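Local coordinates for multisubunit Na+/H+ antiporter, A subunit (PDB 6Z16), which probably exchanges sodium ions for protons across the cell membrane as the large A subunit of an Mrp-type multisubunit antiporter, at residues Leu304-Ser318 / Leu452-Tyr466. Residues are numbered along the deposited sequence; the frame is centred on the assembly and turned at random.
Sequences LVGLVTLCWASFLAS and LPVVAWVASIFTFLY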
ATOM      1  N   LEU A 304      41.539 -28.227 102.188  1.00 50.18           N
ATOM      2  CA  LEU A 304      42.683 -27.330 102.227  1.00 54.35           C
ATOM      3  C   LEU A 304      42.281 -25.890 101.950  1.00 53.08           C
ATOM      4  O   LEU A 304      42.780 -24.981 102.622  1.00 50.82           O
ATOM      5  CB  LEU A 304      43.761 -27.800 101.254  1.00 55.93           C
ATOM      6  CG  LEU A 304      44.475 -29.100 101.645  1.00 65.08           C
ATOM      7  CD1 LEU A 304      45.455 -29.505 100.565  1.00 68.70           C
ATOM      8  CD2 LEU A 304      45.156 -29.011 102.998  1.00 58.16           C
ATOM      9  N   VAL A 305      41.343 -25.652 101.022  1.00 51.80           N
ATOM     10  CA  VAL A 305      40.985 -24.257 100.773  1.00 51.95           C
ATOM     11  C   VAL A 305      40.132 -23.715 101.915  1.00 48.81           C
ATOM     12  O   VAL A 305      40.187 -22.513 102.217  1.00 51.92           O
ATOM     13  CB  VAL A 305      40.305 -24.077  99.399  1.00 55.52           C
ATOM     14  CG1 VAL A 305      38.886 -24.546  99.407  1.00 55.54           C
ATOM     15  CG2 VAL A 305      40.370 -22.636  98.950  1.00 61.23           C
ATOM     16  N   GLY A 306      39.416 -24.592 102.633  1.00 45.11           N
ATOM     17  CA  GLY A 306      38.701 -24.147 103.814  1.00 44.14           C
ATOM     18  C   GLY A 306      39.630 -23.722 104.932  1.00 55.05           C
ATOM     19  O   GLY A 306      39.426 -22.672 105.548  1.00 53.61           O
ATOM     20  N   LEU A 307      40.677 -24.516 105.184  1.00 60.43           N
ATOM     21  CA  LEU A 307      41.667 -24.148 106.196  1.00 58.53           C
ATOM     22  C   LEU A 307      42.407 -22.866 105.824  1.00 47.90           C
ATOM     23  O   LEU A 307      42.662 -22.014 106.693  1.00 48.51           O
ATOM     24  CB  LEU A 307      42.658 -25.290 106.398  1.00 79.45           C
ATOM     25  CG  LEU A 307      42.089 -26.530 107.075  1.00103.35           C
ATOM     26  CD1 LEU A 307      43.114 -27.644 107.088  1.00 98.27           C
ATOM     27  CD2 LEU A 307      41.654 -26.180 108.484  1.00101.80           C
ATOM     28  N   VAL A 308      42.728 -22.702 104.535  1.00 46.21           N
ATOM     29  CA  VAL A 308      43.449 -21.514 104.080  1.00 47.00           C
ATOM     30  C   VAL A 308      42.607 -20.258 104.274  1.00 50.84           C
ATOM     31  O   VAL A 308      43.086 -19.256 104.822  1.00 54.09           O
ATOM     32  CB  VAL A 308      43.903 -21.684 102.618  1.00 40.52           C
ATOM     33  CG1 VAL A 308      44.382 -20.369 102.042  1.00 44.29           C
ATOM     34  CG2 VAL A 308      45.041 -22.673 102.545  1.00 35.27           C
ATOM     35  N   THR A 309      41.327 -20.297 103.877  1.00 46.44           N
ATOM     36  CA  THR A 309      40.544 -19.073 104.031  1.00 43.37           C
ATOM     37  C   THR A 309      40.112 -18.834 105.475  1.00 37.41           C
ATOM     38  O   THR A 309      39.944 -17.670 105.861  1.00 26.47           O
ATOM     39  CB  THR A 309      39.336 -19.053 103.090  1.00 37.87           C
ATOM     40  OG1 THR A 309      38.686 -17.782 103.191  1.00 40.21           O
ATOM     41  CG2 THR A 309      38.350 -20.116 103.419  1.00 33.31           C
ATOM     42  N   LEU A 310      39.993 -19.897 106.287  1.00 42.53           N
ATOM     43  CA  LEU A 310      39.790 -19.744 107.727  1.00 43.51           C
ATOM     44  C   LEU A 310      40.921 -18.956 108.367  1.00 48.65           C
ATOM     45  O   LEU A 310      40.683 -17.933 109.023  1.00 47.39           O
ATOM     46  CB  LEU A 310      39.666 -21.120 108.380  1.00 42.67           C
ATOM     47  CG  LEU A 310      39.700 -21.194 109.910  1.00 44.54           C
ATOM     48  CD1 LEU A 310      38.559 -20.452 110.565  1.00 34.40           C
ATOM     49  CD2 LEU A 310      39.737 -22.638 110.372  1.00 46.81           C
ATOM     50  N   CYS A 311      42.165 -19.387 108.141  1.00 49.03           N
ATOM     51  CA  CYS A 311      43.298 -18.691 108.745  1.00 50.70           C
ATOM     52  C   CYS A 311      43.510 -17.304 108.154  1.00 45.91           C
ATOM     53  O   CYS A 311      43.838 -16.368 108.892  1.00 51.56           O
ATOM     54  CB  CYS A 311      44.555 -19.533 108.596  1.00 56.74           C
ATOM     55  SG  CYS A 311      44.434 -21.056 109.527  1.00102.70           S
ATOM     56  N   TRP A 312      43.266 -17.135 106.853  1.00 39.17           N
ATOM     57  CA  TRP A 312      43.511 -15.846 106.218  1.00 38.92           C
ATOM     58  C   TRP A 312      42.492 -14.797 106.657  1.00 40.88           C
ATOM     59  O   TRP A 312      42.866 -13.664 106.992  1.00 43.76           O
ATOM     60  CB  TRP A 312      43.521 -16.035 104.703  1.00 60.16           C
ATOM     61  CG  TRP A 312      43.870 -14.820 103.922  1.00 86.06           C
ATOM     62  CD1 TRP A 312      43.043 -14.099 103.128  1.00 88.71           C
ATOM     63  CD2 TRP A 312      45.141 -14.164 103.878  1.00101.03           C
ATOM     64  NE1 TRP A 312      43.717 -13.046 102.568  1.00 91.76           N
ATOM     65  CE2 TRP A 312      45.008 -13.058 103.020  1.00103.35           C
ATOM     66  CE3 TRP A 312      46.381 -14.408 104.477  1.00113.71           C
ATOM     67  CZ2 TRP A 312      46.065 -12.196 102.745  1.00116.20           C
ATOM     68  CZ3 TRP A 312      47.428 -13.550 104.204  1.00115.80           C
ATOM     69  CH2 TRP A 312      47.264 -12.457 103.346  1.00116.09           C
ATOM     70  N   ALA A 313      41.206 -15.163 106.720  1.00 39.84           N
ATOM     71  CA  ALA A 313      40.206 -14.211 107.186  1.00 35.02           C
ATOM     72  C   ALA A 313      40.291 -13.987 108.689  1.00 42.45           C
ATOM     73  O   ALA A 313      40.013 -12.876 109.157  1.00 41.30           O
ATOM     74  CB  ALA A 313      38.811 -14.683 106.797  1.00 34.92           C
ATOM     75  N   SER A 314      40.679 -15.016 109.459  1.00 48.88           N
ATOM     76  CA  SER A 314      40.892 -14.834 110.889  1.00 44.94           C
ATOM     77  C   SER A 314      42.041 -13.882 111.162  1.00 44.29           C
ATOM     78  O   SER A 314      41.991 -13.117 112.130  1.00 43.79           O
ATOM     79  CB  SER A 314      41.158 -16.181 111.557  1.00 50.82           C
ATOM     80  OG  SER A 314      40.025 -17.018 111.481  1.00 58.05           O
ATOM     81  N   PHE A 315      43.074 -13.901 110.320  1.00 45.32           N
ATOM     82  CA  PHE A 315      44.129 -12.907 110.451  1.00 43.39           C
ATOM     83  C   PHE A 315      43.630 -11.522 110.069  1.00 47.88           C
ATOM     84  O   PHE A 315      43.878 -10.549 110.785  1.00 53.75           O
ATOM     85  CB  PHE A 315      45.334 -13.289 109.596  1.00 60.42           C
ATOM     86  CG  PHE A 315      46.489 -12.346 109.745  1.00 98.03           C
ATOM     87  CD1 PHE A 315      47.286 -12.390 110.876  1.00102.21           C
ATOM     88  CD2 PHE A 315      46.769 -11.404 108.767  1.00104.64           C
ATOM     89  CE1 PHE A 315      48.346 -11.521 111.026  1.00104.56           C
ATOM     90  CE2 PHE A 315      47.825 -10.530 108.915  1.00106.08           C
ATOM     91  CZ  PHE A 315      48.614 -10.591 110.046  1.00104.65           C
ATOM     92  N   LEU A 316      42.913 -11.412 108.948  1.00 51.14           N
ATOM     93  CA  LEU A 316      42.565 -10.089 108.440  1.00 59.30           C
ATOM     94  C   LEU A 316      41.443  -9.397 109.204  1.00 66.45           C
ATOM     95  O   LEU A 316      41.303  -8.175 109.080  1.00 62.09           O
ATOM     96  CB  LEU A 316      42.186 -10.174 106.966  1.00 59.95           C
ATOM     97  CG  LEU A 316      43.373 -10.365 106.036  1.00 66.54           C
ATOM     98  CD1 LEU A 316      42.881 -10.554 104.635  1.00 73.41           C
ATOM     99  CD2 LEU A 316      44.267  -9.143 106.123  1.00 68.77           C
ATOM    100  N   ALA A 317      40.651 -10.129 109.991  1.00 65.37           N
ATOM    101  CA  ALA A 317      39.487  -9.523 110.631  1.00 57.39           C
ATOM    102  C   ALA A 317      39.826  -8.564 111.764  1.00 62.16           C
ATOM    103  O   ALA A 317      38.929  -7.859 112.229  1.00 61.31           O
ATOM    104  CB  ALA A 317      38.559 -10.608 111.162  1.00 43.55           C
ATOM    105  N   SER A 318      41.071  -8.516 112.226  1.00 66.26           N
ATOM    106  CA  SER A 318      41.440  -7.647 113.336  1.00 62.68           C
ATOM    107  C   SER A 318      42.014  -6.313 112.886  1.00 62.37           C
ATOM    108  O   SER A 318      42.320  -5.473 113.734  1.00 61.35           O
ATOM    109  CB  SER A 318      42.450  -8.351 114.242  1.00 62.77           C
ATOM    110  OG  SER A 318      41.897  -9.518 114.811  1.00 64.36           O
ATOM    111  N   LEU A 452      48.117 -29.908 109.930  1.00137.41           N
ATOM    112  CA  LEU A 452      46.787 -29.311 109.776  1.00130.07           C
ATOM    113  C   LEU A 452      46.053 -28.824 111.037  1.00127.51           C
ATOM    114  O   LEU A 452      45.434 -27.756 110.957  1.00125.39           O
ATOM    115  CB  LEU A 452      45.868 -30.281 109.025  1.00128.23           C
ATOM    116  CG  LEU A 452      46.260 -30.627 107.589  1.00136.21           C
ATOM    117  CD1 LEU A 452      45.254 -31.598 106.994  1.00131.79           C
ATOM    118  CD2 LEU A 452      46.409 -29.384 106.729  1.00139.08           C
ATOM    119  N   PRO A 453      46.038 -29.527 112.190  1.00129.12           N
ATOM    120  CA  PRO A 453      45.236 -28.989 113.308  1.00118.14           C
ATOM    121  C   PRO A 453      45.833 -27.760 113.966  1.00 96.41           C
ATOM    122  O   PRO A 453      45.080 -26.833 114.296  1.00 98.25           O
ATOM    123  CB  PRO A 453      45.162 -30.166 114.291  1.00120.87           C
ATOM    124  CG  PRO A 453      45.449 -31.356 113.490  1.00124.80           C
ATOM    125  CD  PRO A 453      46.474 -30.899 112.517  1.00129.13           C
ATOM    126  N   VAL A 454      47.158 -27.721 114.155  1.00 91.63           N
ATOM    127  CA  VAL A 454      47.784 -26.628 114.898  1.00102.36           C
ATOM    128  C   VAL A 454      47.631 -25.309 114.147  1.00107.00           C
ATOM    129  O   VAL A 454      47.391 -24.257 114.760  1.00114.70           O
ATOM    130  CB  VAL A 454      49.257 -26.970 115.223  1.00105.21           C
ATOM    131  CG1 VAL A 454      50.083 -27.248 113.971  1.00 90.92           C
ATOM    132  CG2 VAL A 454      49.907 -25.870 116.064  1.00101.46           C
ATOM    133  N   VAL A 455      47.667 -25.369 112.811  1.00104.71           N
ATOM    134  CA  VAL A 455      47.334 -24.226 111.961  1.00101.42           C
ATOM    135  C   VAL A 455      45.912 -23.761 112.249  1.00 87.05           C
ATOM    136  O   VAL A 455      45.675 -22.589 112.575  1.00 73.55           O
ATOM    137  CB  VAL A 455      47.523 -24.599 110.479  1.00103.78           C
ATOM    138  CG1 VAL A 455      47.062 -23.495 109.586  1.00 96.07           C
ATOM    139  CG2 VAL A 455      48.983 -24.896 110.201  1.00105.59           C
ATOM    140  N   ALA A 456      44.967 -24.713 112.239  1.00 87.72           N
ATOM    141  CA  ALA A 456      43.587 -24.426 112.624  1.00 91.86           C
ATOM    142  C   ALA A 456      43.510 -23.892 114.046  1.00 94.34           C
ATOM    143  O   ALA A 456      42.736 -22.964 114.322  1.00 93.27           O
ATOM    144  CB  ALA A 456      42.734 -25.686 112.485  1.00 91.27           C
ATOM    145  N   TRP A 457      44.386 -24.401 114.925  1.00 99.95           N
ATOM    146  CA  TRP A 457      44.416 -23.957 116.313  1.00 91.30           C
ATOM    147  C   TRP A 457      44.758 -22.477 116.416  1.00 73.55           C
ATOM    148  O   TRP A 457      44.077 -21.735 117.138  1.00 64.40           O
ATOM    149  CB  TRP A 457      45.415 -24.794 117.107  1.00102.51           C
ATOM    150  CG  TRP A 457      45.525 -24.368 118.521  1.00109.92           C
ATOM    151  CD1 TRP A 457      44.604 -24.545 119.506  1.00107.56           C
ATOM    152  CD2 TRP A 457      46.597 -23.625 119.101  1.00114.03           C
ATOM    153  NE1 TRP A 457      45.056 -23.990 120.678  1.00109.55           N
ATOM    154  CE2 TRP A 457      46.275 -23.409 120.451  1.00111.84           C
ATOM    155  CE3 TRP A 457      47.807 -23.134 118.610  1.00109.48           C
ATOM    156  CZ2 TRP A 457      47.119 -22.723 121.314  1.00107.86           C
ATOM    157  CZ3 TRP A 457      48.639 -22.450 119.464  1.00107.61           C
ATOM    158  CH2 TRP A 457      48.297 -22.256 120.800  1.00108.29           C
ATOM    159  N   VAL A 458      45.733 -22.004 115.623  1.00 72.36           N
ATOM    160  CA  VAL A 458      46.081 -20.597 115.770  1.00 78.67           C
ATOM    161  C   VAL A 458      45.008 -19.736 115.137  1.00101.57           C
ATOM    162  O   VAL A 458      44.840 -18.577 115.550  1.00104.21           O
ATOM    163  CB  VAL A 458      47.473 -20.231 115.207  1.00 82.03           C
ATOM    164  CG1 VAL A 458      48.545 -21.123 115.783  1.00 95.48           C
ATOM    165  CG2 VAL A 458      47.517 -20.217 113.695  1.00 86.55           C
ATOM    166  N   ALA A 459      44.220 -20.320 114.214  1.00103.65           N
ATOM    167  CA  ALA A 459      43.058 -19.631 113.667  1.00 91.70           C
ATOM    168  C   ALA A 459      42.088 -19.262 114.774  1.00 77.64           C
ATOM    169  O   ALA A 459      41.636 -18.109 114.847  1.00 68.73           O
ATOM    170  CB  ALA A 459      42.372 -20.506 112.621  1.00 93.98           C
ATOM    171  N   SER A 460      41.866 -20.194 115.712  1.00 79.85           N
ATOM    172  CA  SER A 460      40.967 -19.920 116.824  1.00 73.89           C
ATOM    173  C   SER A 460      41.512 -18.818 117.712  1.00 57.71           C
ATOM    174  O   SER A 460      40.728 -17.977 118.175  1.00 51.44           O
ATOM    175  CB  SER A 460      40.719 -21.183 117.635  1.00 90.54           C
ATOM    176  OG  SER A 460      39.831 -20.912 118.702  1.00103.99           O
ATOM    177  N   ILE A 461      42.847 -18.765 117.868  1.00 56.48           N
ATOM    178  CA  ILE A 461      43.498 -17.672 118.590  1.00 62.18           C
ATOM    179  C   ILE A 461      43.118 -16.348 117.964  1.00 58.61           C
ATOM    180  O   ILE A 461      42.557 -15.461 118.630  1.00 50.75           O
ATOM    181  CB  ILE A 461      45.026 -17.852 118.582  1.00 74.75           C
ATOM    182  CG1 ILE A 461      45.434 -19.141 119.282  1.00 78.03           C
ATOM    183  CG2 ILE A 461      45.699 -16.642 119.215  1.00 70.33           C
ATOM    184  CD1 ILE A 461      45.117 -19.138 120.726  1.00 71.21           C
ATOM    185  N   PHE A 462      43.283 -16.276 116.635  1.00 61.64           N
ATOM    186  CA  PHE A 462      42.995 -15.071 115.876  1.00 63.11           C
ATOM    187  C   PHE A 462      41.529 -14.711 116.011  1.00 56.93           C
ATOM    188  O   PHE A 462      41.195 -13.536 116.238  1.00 50.37           O
ATOM    189  CB  PHE A 462      43.366 -15.301 114.413  1.00 71.06           C
ATOM    190  CG  PHE A 462      44.833 -15.566 114.185  1.00 94.45           C
ATOM    191  CD1 PHE A 462      45.798 -15.068 115.046  1.00 94.71           C
ATOM    192  CD2 PHE A 462      45.240 -16.370 113.130  1.00105.51           C
ATOM    193  CE1 PHE A 462      47.138 -15.334 114.838  1.00 97.39           C
ATOM    194  CE2 PHE A 462      46.579 -16.640 112.918  1.00103.01           C
ATOM    195  CZ  PHE A 462      47.527 -16.123 113.774  1.00 95.78           C
ATOM    196  N   THR A 463      40.675 -15.755 116.038  1.00 57.54           N
ATOM    197  CA  THR A 463      39.233 -15.587 116.160  1.00 56.93           C
ATOM    198  C   THR A 463      38.894 -14.807 117.412  1.00 56.18           C
ATOM    199  O   THR A 463      38.348 -13.690 117.321  1.00 49.28           O
ATOM    200  CB  THR A 463      38.543 -16.948 116.170  1.00 51.82           C
ATOM    201  OG1 THR A 463      38.857 -17.651 114.963  1.00 57.01           O
ATOM    202  CG2 THR A 463      37.051 -16.774 116.255  1.00 37.28           C
ATOM    203  N   PHE A 464      39.430 -15.285 118.553  1.00 65.84           N
ATOM    204  CA  PHE A 464      39.110 -14.721 119.859  1.00 61.65           C
ATOM    205  C   PHE A 464      39.478 -13.257 119.903  1.00 59.91           C
ATOM    206  O   PHE A 464      38.658 -12.432 120.337  1.00 65.88           O
ATOM    207  CB  PHE A 464      39.836 -15.487 120.962  1.00 66.61           C
ATOM    208  CG  PHE A 464      39.506 -15.010 122.348  1.00 88.04           C
ATOM    209  CD1 PHE A 464      38.327 -15.390 122.963  1.00 99.02           C
ATOM    210  CD2 PHE A 464      40.372 -14.171 123.033  1.00 92.56           C
ATOM    211  CE1 PHE A 464      38.023 -14.949 124.239  1.00 97.28           C
ATOM    212  CE2 PHE A 464      40.072 -13.724 124.302  1.00 92.63           C
ATOM    213  CZ  PHE A 464      38.897 -14.114 124.905  1.00 92.17           C
ATOM    214  N   LEU A 465      40.598 -12.919 119.235  1.00 63.55           N
ATOM    215  CA  LEU A 465      41.162 -11.579 119.295  1.00 70.43           C
ATOM    216  C   LEU A 465      40.168 -10.553 118.795  1.00 76.65           C
ATOM    217  O   LEU A 465      39.722  -9.700 119.579  1.00 80.61           O
ATOM    218  CB  LEU A 465      42.458 -11.507 118.495  1.00 75.08           C
ATOM    219  CG  LEU A 465      43.096 -10.121 118.502  1.00 81.32           C
ATOM    220  CD1 LEU A 465      43.426  -9.691 119.916  1.00 86.78           C
ATOM    221  CD2 LEU A 465      44.341 -10.113 117.642  1.00 83.94           C
ATOM    222  N   TYR A 466      39.654 -10.749 117.565  1.00 76.30           N
ATOM    223  CA  TYR A 466      38.806  -9.692 117.020  1.00 71.82           C
ATOM    224  C   TYR A 466      37.482  -9.656 117.747  1.00 69.00           C
ATOM    225  O   TYR A 466      37.000  -8.561 118.071  1.00 70.68           O
ATOM    226  CB  TYR A 466      38.604  -9.814 115.503  1.00 71.97           C
ATOM    227  CG  TYR A 466      37.937 -11.064 114.959  1.00 60.70           C
ATOM    228  CD1 TYR A 466      38.689 -12.088 114.416  1.00 57.77           C
ATOM    229  CD2 TYR A 466      36.554 -11.206 114.959  1.00 44.78           C
ATOM    230  CE1 TYR A 466      38.087 -13.205 113.884  1.00 52.70           C
ATOM    231  CE2 TYR A 466      35.953 -12.340 114.468  1.00 38.35           C
ATOM    232  CZ  TYR A 466      36.724 -13.335 113.934  1.00 44.76           C
ATOM    233  OH  TYR A 466      36.123 -14.459 113.428  1.00 48.19           O
TER
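From Leu307 beside Ala456 to Ser318 beside Tyr466, the segments 304-318 and 452-466 run in the same direction; the axes of their helical parts lie 29° apart and 8.3 Å at closest approach, with Ser318 in the turn that follows the first helix. The CA atoms of Cys311 and Ala459 come within 5.0 Å, as do those of Ser318 and Tyr466. The CB of Ala459 rests against both the SG of Cys311 and the CG of Leu310, while that sulfur also lies 3.6 Å from CG1 of Val455. Towards the N-terminal ends of the segments leucines meet, Leu307 and Leu452 crossing at about a right angle with CD1 of Leu307 3.7 Å from CD2 of Leu452. Ser314 lays its CB against the CB of Phe462; with OG beside its own backbone N (chi1 -65°), the hydroxyl turns back and donates to Leu310 O at 2.7 Å, from above the carbonyl plane. With an alanine here, Leu310 O would probably lose its hydroxyl donor and keep the bond from the backbone N. At the far end Ala317 makes a CH-pi contact over one face of the Tyr466 ring, CB 3.9 Å from the centroid, and Thr463 O lies over the opposite face. Helix 323-347 touches both Ser314 and Tyr466. This is side-by-side packing of two transmembrane helices running the same way, with small residues at its centre, within the antiporter domain related to complex I, with Leu304 reaching a bound phosphatidylethanolamine.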